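Local coordinates for suppressor of fused family protein (Neisseria gonorrhoeae, PDB 3K5J), which is of unknown function but resembles the N-terminal domain of human Suppressor of fused and may take part in protein binding, at residues D3-V8 with D37-Q42. Sequence-based numbering, arbitrary orientation.
With SO4 (sulfate ion), chain B.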
ATOM      1  N   ASP A   3      -2.499  -5.739  21.051  1.00 11.95           N
ATOM      2  CA  ASP A   3      -3.842  -5.164  21.092  1.00 12.52           C
ATOM      3  C   ASP A   3      -4.085  -4.294  19.850  1.00 11.42           C
ATOM      4  O   ASP A   3      -5.119  -4.370  19.225  1.00 12.90           O
ATOM      5  CB  ASP A   3      -4.088  -4.322  22.352  1.00 11.61           C
ATOM      6  CG  ASP A   3      -4.351  -5.158  23.614  1.00 13.89           C
ATOM      7  OD1 ASP A   3      -4.904  -6.257  23.481  1.00 15.32           O
ATOM      8  OD2 ASP A   3      -3.983  -4.656  24.701  1.00 19.67           O
ATOM      9  N   TYR A   4      -3.107  -3.462  19.501  1.00 11.67           N
ATOM     10  CA  TYR A   4      -3.261  -2.592  18.337  1.00 12.37           C
ATOM     11  C   TYR A   4      -3.407  -3.453  17.073  1.00 11.11           C
ATOM     12  O   TYR A   4      -4.252  -3.206  16.232  1.00 12.28           O
ATOM     13  CB  TYR A   4      -2.057  -1.626  18.203  1.00 13.10           C
ATOM     14  CG  TYR A   4      -2.166  -0.827  16.928  1.00 11.32           C
ATOM     15  CD1 TYR A   4      -2.976   0.285  16.856  1.00 12.92           C
ATOM     16  CD2 TYR A   4      -1.494  -1.199  15.775  1.00 12.48           C
ATOM     17  CE1 TYR A   4      -3.157   0.971  15.691  1.00 12.99           C
ATOM     18  CE2 TYR A   4      -1.664  -0.498  14.595  1.00 11.42           C
ATOM     19  CZ  TYR A   4      -2.462   0.589  14.546  1.00 12.11           C
ATOM     20  OH  TYR A   4      -2.637   1.311  13.389  1.00 12.30           O
ATOM     21  N   ASN A   5      -2.574  -4.471  16.918  1.00 11.12           N
ATOM     22  CA  ASN A   5      -2.653  -5.311  15.741  1.00 11.61           C
ATOM     23  C   ASN A   5      -4.019  -5.990  15.615  1.00  9.89           C
ATOM     24  O   ASN A   5      -4.555  -6.160  14.499  1.00 11.58           O
ATOM     25  CB  ASN A   5      -1.545  -6.364  15.765  1.00 10.79           C
ATOM     26  CG  ASN A   5      -0.148  -5.777  15.613  1.00  9.28           C
ATOM     27  OD1 ASN A   5       0.003  -4.687  15.020  1.00 11.47           O
ATOM     28  ND2 ASN A   5       0.836  -6.453  16.167  1.00 10.92           N
ATOM     29  N   GLN A   6      -4.575  -6.393  16.759  1.00 11.44           N
ATOM     30  CA  GLN A   6      -5.891  -7.014  16.759  1.00 12.23           C
ATOM     31  C   GLN A   6      -6.959  -5.982  16.355  1.00 11.90           C
ATOM     32  O   GLN A   6      -7.942  -6.361  15.679  1.00 13.17           O
ATOM     33  CB  GLN A   6      -6.193  -7.697  18.088  1.00 12.39           C
ATOM     34  CG  GLN A   6      -7.573  -8.372  18.130  1.00 13.22           C
ATOM     35  CD  GLN A   6      -7.718  -9.473  17.131  1.00 14.75           C
ATOM     36  OE1 GLN A   6      -6.844 -10.328  17.000  1.00 14.38           O
ATOM     37  NE2 GLN A   6      -8.842  -9.491  16.426  1.00 18.32           N
ATOM     38  N   THR A   7      -6.819  -4.714  16.761  1.00 12.29           N
ATOM     39  CA  THR A   7      -7.743  -3.676  16.257  1.00 11.91           C
ATOM     40  C   THR A   7      -7.684  -3.564  14.733  1.00 11.43           C
ATOM     41  O   THR A   7      -8.725  -3.491  14.089  1.00 13.85           O
ATOM     42  CB  THR A   7      -7.600  -2.298  16.929  1.00 15.18           C
ATOM     43  OG1 THR A   7      -6.453  -1.583  16.446  1.00 19.20           O
ATOM     44  CG2 THR A   7      -7.644  -2.432  18.483  1.00 13.69           C
ATOM     45  N   VAL A   8      -6.493  -3.615  14.164  1.00 11.65           N
ATOM     46  CA  VAL A   8      -6.348  -3.573  12.712  1.00 11.48           C
ATOM     47  C   VAL A   8      -6.988  -4.809  12.076  1.00 12.26           C
ATOM     48  O   VAL A   8      -7.766  -4.709  11.116  1.00 12.86           O
ATOM     49  CB  VAL A   8      -4.874  -3.400  12.287  1.00 10.95           C
ATOM     50  CG1 VAL A   8      -4.683  -3.560  10.761  1.00 11.97           C
ATOM     51  CG2 VAL A   8      -4.294  -2.070  12.796  1.00 12.24           C
ATOM     52  N   ASP A  37       6.780  -5.661  16.965  1.00 12.63           N
ATOM     53  CA  ASP A  37       5.428  -6.219  16.796  1.00 12.87           C
ATOM     54  C   ASP A  37       4.745  -5.868  15.472  1.00 10.50           C
ATOM     55  O   ASP A  37       3.605  -6.276  15.258  1.00 11.58           O
ATOM     56  CB  ASP A  37       4.462  -5.871  17.938  1.00 13.97           C
ATOM     57  CG  ASP A  37       5.010  -6.221  19.273  1.00 16.98           C
ATOM     58  OD1 ASP A  37       5.471  -7.366  19.423  1.00 16.65           O
ATOM     59  OD2 ASP A  37       4.981  -5.320  20.184  1.00 21.88           O
ATOM     60  N   PHE A  38       5.453  -5.214  14.561  1.00 11.49           N
ATOM     61  CA  PHE A  38       4.871  -4.899  13.257  1.00 11.27           C
ATOM     62  C   PHE A  38       4.370  -6.159  12.584  1.00 10.83           C
ATOM     63  O   PHE A  38       5.032  -7.204  12.584  1.00 12.08           O
ATOM     64  CB  PHE A  38       5.924  -4.233  12.354  1.00 11.57           C
ATOM     65  CG  PHE A  38       5.433  -3.912  10.964  1.00 10.91           C
ATOM     66  CD1 PHE A  38       4.605  -2.830  10.729  1.00 12.56           C
ATOM     67  CD2 PHE A  38       5.872  -4.667   9.887  1.00 10.71           C
ATOM     68  CE1 PHE A  38       4.172  -2.540   9.475  1.00 12.15           C
ATOM     69  CE2 PHE A  38       5.475  -4.343   8.606  1.00 12.48           C
ATOM     70  CZ  PHE A  38       4.602  -3.291   8.397  1.00 13.52           C
ATOM     71  N   GLN A  39       3.196  -6.053  11.956  1.00 10.66           N
ATOM     72  CA  GLN A  39       2.633  -7.148  11.183  1.00 10.17           C
ATOM     73  C   GLN A  39       2.267  -6.714   9.764  1.00 10.72           C
ATOM     74  O   GLN A  39       2.117  -5.536   9.461  1.00 11.97           O
ATOM     75  CB  GLN A  39       1.366  -7.745  11.811  1.00 11.82           C
ATOM     76  CG  GLN A  39       1.611  -8.447  13.122  1.00 12.57           C
ATOM     77  CD  GLN A  39       0.517  -9.422  13.503  1.00 11.62           C
ATOM     78  OE1 GLN A  39      -0.287  -9.145  14.381  1.00 12.83           O
ATOM     79  NE2 GLN A  39       0.439 -10.544  12.768  1.00 13.20           N
ATOM     80  N   VAL A  40       2.116  -7.715   8.896  1.00 11.52           N
ATOM     81  CA  VAL A  40       1.400  -7.545   7.628  1.00 10.58           C
ATOM     82  C   VAL A  40       0.241  -8.534   7.664  1.00 10.91           C
ATOM     83  O   VAL A  40       0.413  -9.688   8.079  1.00 12.04           O
ATOM     84  CB  VAL A  40       2.318  -7.787   6.399  1.00 11.45           C
ATOM     85  CG1 VAL A  40       1.536  -7.898   5.073  1.00 12.16           C
ATOM     86  CG2 VAL A  40       3.364  -6.640   6.350  1.00 12.75           C
ATOM     87  N   PHE A  41      -0.907  -8.082   7.221  1.00 10.43           N
ATOM     88  CA  PHE A  41      -2.093  -8.937   7.038  1.00 11.65           C
ATOM     89  C   PHE A  41      -2.356  -9.125   5.559  1.00 11.43           C
ATOM     90  O   PHE A  41      -2.231  -8.188   4.793  1.00 12.50           O
ATOM     91  CB  PHE A  41      -3.332  -8.331   7.716  1.00 10.57           C
ATOM     92  CG  PHE A  41      -3.222  -8.303   9.215  1.00 11.75           C
ATOM     93  CD1 PHE A  41      -3.242  -9.492   9.929  1.00 11.73           C
ATOM     94  CD2 PHE A  41      -3.088  -7.099   9.918  1.00 10.50           C
ATOM     95  CE1 PHE A  41      -3.126  -9.471  11.317  1.00 13.80           C
ATOM     96  CE2 PHE A  41      -2.988  -7.083  11.314  1.00 10.58           C
ATOM     97  CZ  PHE A  41      -2.982  -8.250  12.015  1.00 11.45           C
ATOM     98  N   GLN A  42      -2.694 -10.358   5.175  1.00 10.75           N
ATOM     99  CA  GLN A  42      -2.990 -10.756   3.805  1.00 11.45           C
ATOM    100  C   GLN A  42      -4.461 -11.170   3.724  1.00 11.93           C
ATOM    101  O   GLN A  42      -4.866 -12.165   4.367  1.00 13.19           O
ATOM    102  CB  GLN A  42      -2.109 -11.928   3.428  1.00 13.03           C
ATOM    103  CG  GLN A  42      -2.317 -12.514   2.059  1.00 14.08           C
ATOM    104  CD  GLN A  42      -1.714 -13.885   1.950  1.00 15.92           C
ATOM    105  OE1 GLN A  42      -2.064 -14.778   2.746  1.00 21.26           O
ATOM    106  NE2 GLN A  42      -0.858 -14.091   0.960  1.00 19.24           N
TER
HETATM  107  S   SO4 B 183      -0.609  -1.828  22.126  1.00 17.68           S
HETATM  108  O1  SO4 B 183      -0.861  -2.842  21.108  1.00 17.16           O
HETATM  109  O2  SO4 B 183       0.475  -0.940  21.725  1.00 21.53           O
HETATM  110  O3  SO4 B 183      -1.852  -1.079  22.335  1.00 25.15           O
HETATM  111  O4  SO4 B 183      -0.240  -2.472  23.399  1.00 24.38           O
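Asn5 ND2 reaches from helix 2-15 to the backbone O of Asp37, 2.9 Å away, in the turn leading into strand 39-43. The bond is somewhat bent (146° at the hydrogen), and the donor is tilted out of the carbonyl plane. CG of Asn5 lies beside its own backbone N, which directs the amide across to the turn. Asn5 OD1 is hydrogen-bonded to Ser57 OG on the adjoining strand; a short amide suits a buried site where one group must both donate and accept, and the two bonds together fix its flip. The Gln39 side chain passes obliquely across that of Asn5, its amide plane turned 75° away. Its OE1 rests 3.4 Å from Asn5 CB without a hydrogen bond to ND2, while its NE2 is held by the Phe24 carbonyl of the other neighbouring strand. Two residues further along the strand, Phe41 brings CZ to 3.6 Å from Asn5 O and CE2 to 3.9 Å from Val8 CG1, giving the interface an apolar contact between flat ring and branched chain. Helix and strand run nearly parallel, 22° apart, and alternate strand residues Gln39 and Phe41 point toward the helix: an N-terminal helix packed against a mixed beta-sheet in this Sufu-like fold.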